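Local coordinates for protein multicopper oxidase (Uncultured bacterium, PDB 4E9X) that probably couples the oxidation of its substrates to the reduction of dioxygen, using copper ions bound within and between its subunits, at residues His208-Thr213 / Phe249-His254; Val140-Ser145 / Gln179-Lys184. All coordinates share one frame; numbering follows the deposited sequence.

Both contacts bridge the same two sheets of the second cupredoxin-like domain: one sheet holds strands 138-147 and 210-215, the other strands 181-183 and 248-253. They follow one another along the chain, since contact 2 (140-145 with 179-184) is complete before contact 1 (208-213 with 249-254) begins. Their centres lie about 11 Å apart, and their side chains merge into one apolar interior: Phe251 CE1 of contact 1 sits 3.4 Å from Met142 CE of contact 2. The principle illustrated is that a β-sandwich joins its layers through side chains, here with copper ligand His252 on strand 248-253, and His254 just past its end, backed by that shared interior.

Contact 1 of 2, residues His208-Thr213 / Phe249-His254; sequences HDMLVT and FIFHDH. With CU (copper (II) ion), chain F; CU (copper (II) ion), chain S.
The backbones carrying His208 and Phe249 stay 8.5 Å apart at these two CA atoms, with no hydrogen bond between the segments, so side chains alone close the gap. At this end the imidazole of His208 presents its edge to the face of Phe249 in an offset edge-to-face (T-shaped) pair, the planes standing at 88°. The ring centroids of His208 and Phe249 are 5.4 Å apart. His208 CE1 leads the approach, 3.7 Å from Phe249 CD2. With CG turned beside the backbone N (chi1 -56°), the imidazole of His208 reaches across to its partner. Its rotation is fixed from both nitrogens, ND1 being hydrogen-bonded to the carbonyl oxygen of His206 and NE2 to the hydroxyl of Tyr275. Further along, a Met-aromatic contact brings Met210 SD obliquely to Phe251, 4.3 Å from its CE2.

Beyond this packing, segment 249-254 bears copper ligands. His252 NE2 binds one copper at 2.0 Å. His252 ND1 donates to Asp253 O at 2.9 Å, a bond straight at the hydrogen (166°) and in the imidazole plane, though the donor lies above the Asp253 carbonyl plane; it steadies the ring away from the metal. His254 NE2 binds the second copper at 2.1 Å. His206 of the same chain and His106 of a second subunit join His252 at the first ion; His62 and His104 of that second subunit join His254 at the other. Within the sandwich, strand 248-253 runs between strands 201-205 and 270-275, whereas strand 210-215 lies between 236-243 and 218-226 in the facing sheet.

Contact 2 of 2, residues Val140-Ser145 / Gln179-Lys184; sequences VIMMMS and QPLRVK
Val140 and Met142 meet Leu181 through a single methyl branch, its CD1, and no hydrogen bond links the two segments. Leu181 holds CG away from its own backbone N (chi1 -162°) and CD1 extended beyond it (chi2 171°), which carries this methyl out to the opposing strand. Val140 answers tip to tip: its CG1, trans to the main-chain nitrogen at chi1 175°, ends 3.9 Å from Leu181 CD1. Met142 arrives differently, crossing the leucine at about a right angle; its chain is extended beyond CG, so the terminal methyl rather than the sulfur touches, with Met142 CE 3.6 Å from Leu181 CD1. Since Val140 CG1 and Met142 CE are themselves 3.9 Å apart, the three methyls form a compact triangle. Leu181 was modelled in two conformers, and the distances to its CD1, and with them the triangle, hold for one of them.

Alternation along strand 138-147 sends Ile141 and Met143 the other way, onto Pro121 of strand 119-125, while Val140 also packs on Val189 and Ile191. Side chains from one face of strand 138-147, meeting Leu181 of the facing sheet, thus form part of the core of a β-sandwich, here the cupredoxin-like domain from which multicopper oxidases are built.

Contact 1 of 2, residues His208-Thr213 / Phe249-His254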
# COMPACT_ATOMS: atom_id res chain seq x y z
N HIS A 208 11.44 4.78 18.63
CA HIS A 208 10.41 5.81 18.79
C HIS A 208 9.16 5.38 18.05
O HIS A 208 9.20 4.75 17.02
CB HIS A 208 10.84 7.13 18.10
CG HIS A 208 12.18 7.67 18.57
ND1 HIS A 208 13.37 7.11 18.14
CD2 HIS A 208 12.51 8.68 19.45
CE1 HIS A 208 14.36 7.75 18.75
NE2 HIS A 208 13.87 8.70 19.52
N ASP A 209 8.00 5.79 18.60
CA ASP A 209 6.78 5.82 17.80
C ASP A 209 6.63 7.21 17.16
O ASP A 209 7.13 8.20 17.66
CB ASP A 209 5.59 5.51 18.71
CG ASP A 209 5.63 4.05 19.12
OD1 ASP A 209 5.79 3.19 18.21
OD2 ASP A 209 5.52 3.78 20.32
N MET A 210 5.91 7.21 16.05
CA MET A 210 5.54 8.41 15.36
C MET A 210 4.05 8.69 15.59
O MET A 210 3.20 7.80 15.48
CB MET A 210 5.72 8.23 13.85
CG MET A 210 7.21 8.15 13.47
SD MET A 210 7.47 7.68 11.74
CE MET A 210 7.22 5.90 11.80
N LEU A 211 3.69 9.91 15.90
CA LEU A 211 2.30 10.32 15.96
C LEU A 211 1.94 10.88 14.59
O LEU A 211 2.46 11.94 14.21
CB LEU A 211 2.07 11.38 17.03
CG LEU A 211 0.61 11.84 17.13
CD1 LEU A 211 -0.31 10.68 17.56
CD2 LEU A 211 0.47 13.01 18.11
N VAL A 212 1.10 10.17 13.85
CA VAL A 212 0.66 10.61 12.51
C VAL A 212 -0.42 11.68 12.71
O VAL A 212 -1.51 11.41 13.23
CB VAL A 212 0.13 9.42 11.70
CG1 VAL A 212 -0.26 9.95 10.32
CG2 VAL A 212 1.15 8.28 11.61
N THR A 213 -0.09 12.93 12.31
CA THR A 213 -1.00 14.04 12.54
C THR A 213 -1.66 14.58 11.29
O THR A 213 -2.68 15.25 11.42
CB THR A 213 -0.19 15.21 13.19
OG1 THR A 213 0.89 15.59 12.34
CG2 THR A 213 0.43 14.79 14.53
N PHE A 249 19.55 5.55 16.43
CA PHE A 249 18.38 4.78 16.03
C PHE A 249 18.13 4.91 14.53
O PHE A 249 17.76 5.95 14.02
CB PHE A 249 17.17 5.27 16.84
CG PHE A 249 17.18 4.72 18.26
CD1 PHE A 249 17.03 3.36 18.51
CD2 PHE A 249 17.28 5.61 19.33
CE1 PHE A 249 16.97 2.90 19.80
CE2 PHE A 249 17.23 5.12 20.65
CZ PHE A 249 17.07 3.75 20.87
N ILE A 250 18.34 3.80 13.81
CA ILE A 250 18.16 3.83 12.34
C ILE A 250 16.72 4.09 12.03
O ILE A 250 15.79 3.80 12.80
CB ILE A 250 18.74 2.52 11.79
CG1 ILE A 250 19.06 2.49 10.30
CG2 ILE A 250 17.85 1.34 12.09
CD1 ILE A 250 19.83 1.25 9.87
N PHE A 251 16.47 4.65 10.83
CA PHE A 251 15.14 5.14 10.44
C PHE A 251 15.14 4.87 8.94
O PHE A 251 15.97 5.41 8.22
CB PHE A 251 15.07 6.61 10.82
CG PHE A 251 13.73 7.38 10.60
CD1 PHE A 251 13.68 8.73 10.88
CD2 PHE A 251 12.55 6.77 10.15
CE1 PHE A 251 12.53 9.51 10.75
CE2 PHE A 251 11.44 7.57 9.99
CZ PHE A 251 11.40 8.89 10.26
N HIS A 252 14.24 3.99 8.47
CA HIS A 252 14.47 3.49 7.10
C HIS A 252 13.19 2.94 6.50
O HIS A 252 12.23 2.61 7.19
CB HIS A 252 15.54 2.39 7.08
CG HIS A 252 15.13 1.19 7.89
ND1 HIS A 252 14.47 0.07 7.36
CD2 HIS A 252 15.28 0.91 9.20
CE1 HIS A 252 14.27 -0.78 8.38
NE2 HIS A 252 14.75 -0.33 9.51
N ASP A 253 13.22 2.80 5.18
CA ASP A 253 12.17 2.07 4.45
C ASP A 253 12.31 0.60 4.82
O ASP A 253 13.39 0.01 4.71
CB ASP A 253 12.36 2.35 2.96
CG ASP A 253 11.34 1.75 2.04
OD1 ASP A 253 10.46 0.98 2.48
OD2 ASP A 253 11.44 2.06 0.82
N HIS A 254 11.20 0.01 5.25
CA HIS A 254 11.20 -1.40 5.68
C HIS A 254 10.91 -2.35 4.55
O HIS A 254 10.88 -3.60 4.75
CB HIS A 254 10.19 -1.53 6.82
CG HIS A 254 10.49 -2.63 7.80
ND1 HIS A 254 10.50 -4.01 7.53
CD2 HIS A 254 10.78 -2.57 9.12
CE1 HIS A 254 10.79 -4.67 8.63
NE2 HIS A 254 10.98 -3.84 9.65
CU CU F . 15.20 -1.51 11.03
CU CU S . 11.36 -4.40 11.61

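Contact 2 of 2, residues Val140-Ser145 / Gln179-Lys184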
# COMPACT_ATOMS: atom_id res chain seq x y z
N VAL A 140 11.46 18.41 9.18
CA VAL A 140 12.24 17.48 8.37
C VAL A 140 11.42 17.05 7.16
O VAL A 140 10.32 16.56 7.31
CB VAL A 140 12.55 16.24 9.24
CG1 VAL A 140 13.26 15.11 8.49
CG2 VAL A 140 13.39 16.67 10.47
N ILE A 141 12.01 17.20 5.98
CA ILE A 141 11.38 16.75 4.72
C ILE A 141 12.07 15.52 4.25
O ILE A 141 13.30 15.52 4.08
CB ILE A 141 11.45 17.89 3.69
CG1 ILE A 141 10.36 18.96 4.02
CG2 ILE A 141 11.32 17.39 2.24
CD1 ILE A 141 10.50 20.26 3.26
N MET A 142 11.31 14.47 3.96
CA MET A 142 11.81 13.20 3.41
C MET A 142 11.03 12.82 2.16
O MET A 142 9.87 12.37 2.24
CB MET A 142 11.68 12.04 4.42
CG MET A 142 12.63 12.27 5.63
SD MET A 142 12.73 10.76 6.58
CE MET A 142 13.61 11.25 8.05
N MET A 143 11.66 13.00 0.98
CA MET A 143 10.97 12.71 -0.29
C MET A 143 11.55 11.44 -0.85
O MET A 143 12.76 11.39 -1.20
CB MET A 143 11.21 13.89 -1.26
CG MET A 143 10.73 15.22 -0.66
SD MET A 143 10.68 16.61 -1.84
CE MET A 143 9.21 16.18 -2.77
N MET A 144 10.76 10.40 -0.90
CA MET A 144 11.24 9.08 -1.33
C MET A 144 11.01 8.86 -2.80
O MET A 144 9.99 9.30 -3.34
CB MET A 144 10.55 7.95 -0.54
CG MET A 144 11.26 7.58 0.77
SD MET A 144 11.35 8.90 2.00
CE MET A 144 9.60 9.10 2.36
N SER A 145 11.95 8.20 -3.49
CA SER A 145 11.80 7.87 -4.90
C SER A 145 12.70 6.66 -5.19
O SER A 145 13.42 6.13 -4.35
CB SER A 145 12.09 9.05 -5.81
OG SER A 145 13.46 9.41 -5.77
N GLN A 179 22.25 11.33 4.86
CA GLN A 179 22.83 12.03 6.03
C GLN A 179 22.00 11.68 7.26
O GLN A 179 20.78 11.43 7.15
CB GLN A 179 22.76 13.55 5.81
CG GLN A 179 23.68 14.00 4.68
CD GLN A 179 25.09 14.21 5.16
OE1 GLN A 179 25.32 14.30 6.36
NE2 GLN A 179 26.00 14.28 4.20
N PRO A 180 22.61 11.74 8.41
CA PRO A 180 21.88 11.50 9.66
C PRO A 180 20.93 12.63 9.98
O PRO A 180 21.09 13.79 9.56
CB PRO A 180 23.01 11.46 10.73
CG PRO A 180 24.15 12.27 10.13
CD PRO A 180 24.05 12.00 8.63
N LEU A 181 19.93 12.28 10.78
CA LEU A 181 18.95 13.22 11.35
C LEU A 181 19.42 13.45 12.78
O LEU A 181 19.24 12.59 13.67
CB LEU A 181 17.55 12.62 11.24
CG LEU A 181 16.32 13.50 11.36
CD1 LEU A 181 15.04 12.74 10.99
CD2 LEU A 181 16.19 14.08 12.76
N ARG A 182 20.10 14.60 13.02
CA ARG A 182 20.73 14.86 14.31
C ARG A 182 19.78 15.61 15.22
O ARG A 182 19.22 16.66 14.83
CB ARG A 182 22.06 15.64 14.15
CG ARG A 182 23.08 14.73 13.45
CD ARG A 182 24.48 15.35 13.52
NE ARG A 182 25.47 14.47 12.96
CZ ARG A 182 26.70 14.82 12.66
NH1 ARG A 182 27.12 16.05 12.83
NH2 ARG A 182 27.55 13.92 12.14
N VAL A 183 19.59 15.07 16.41
CA VAL A 183 18.67 15.64 17.41
C VAL A 183 19.38 15.72 18.73
O VAL A 183 20.45 15.15 18.92
CB VAL A 183 17.38 14.79 17.57
CG1 VAL A 183 16.69 14.71 16.18
CG2 VAL A 183 17.70 13.41 18.14
N LYS A 184 18.75 16.39 19.68
CA LYS A 184 19.17 16.29 21.08
C LYS A 184 17.92 16.00 21.92
O LYS A 184 16.79 16.26 21.52
CB LYS A 184 19.91 17.53 21.59
CG LYS A 184 19.00 18.73 21.72
CD LYS A 184 19.83 19.88 22.29
CE LYS A 184 18.95 21.05 22.68
NZ LYS A 184 19.77 22.10 23.40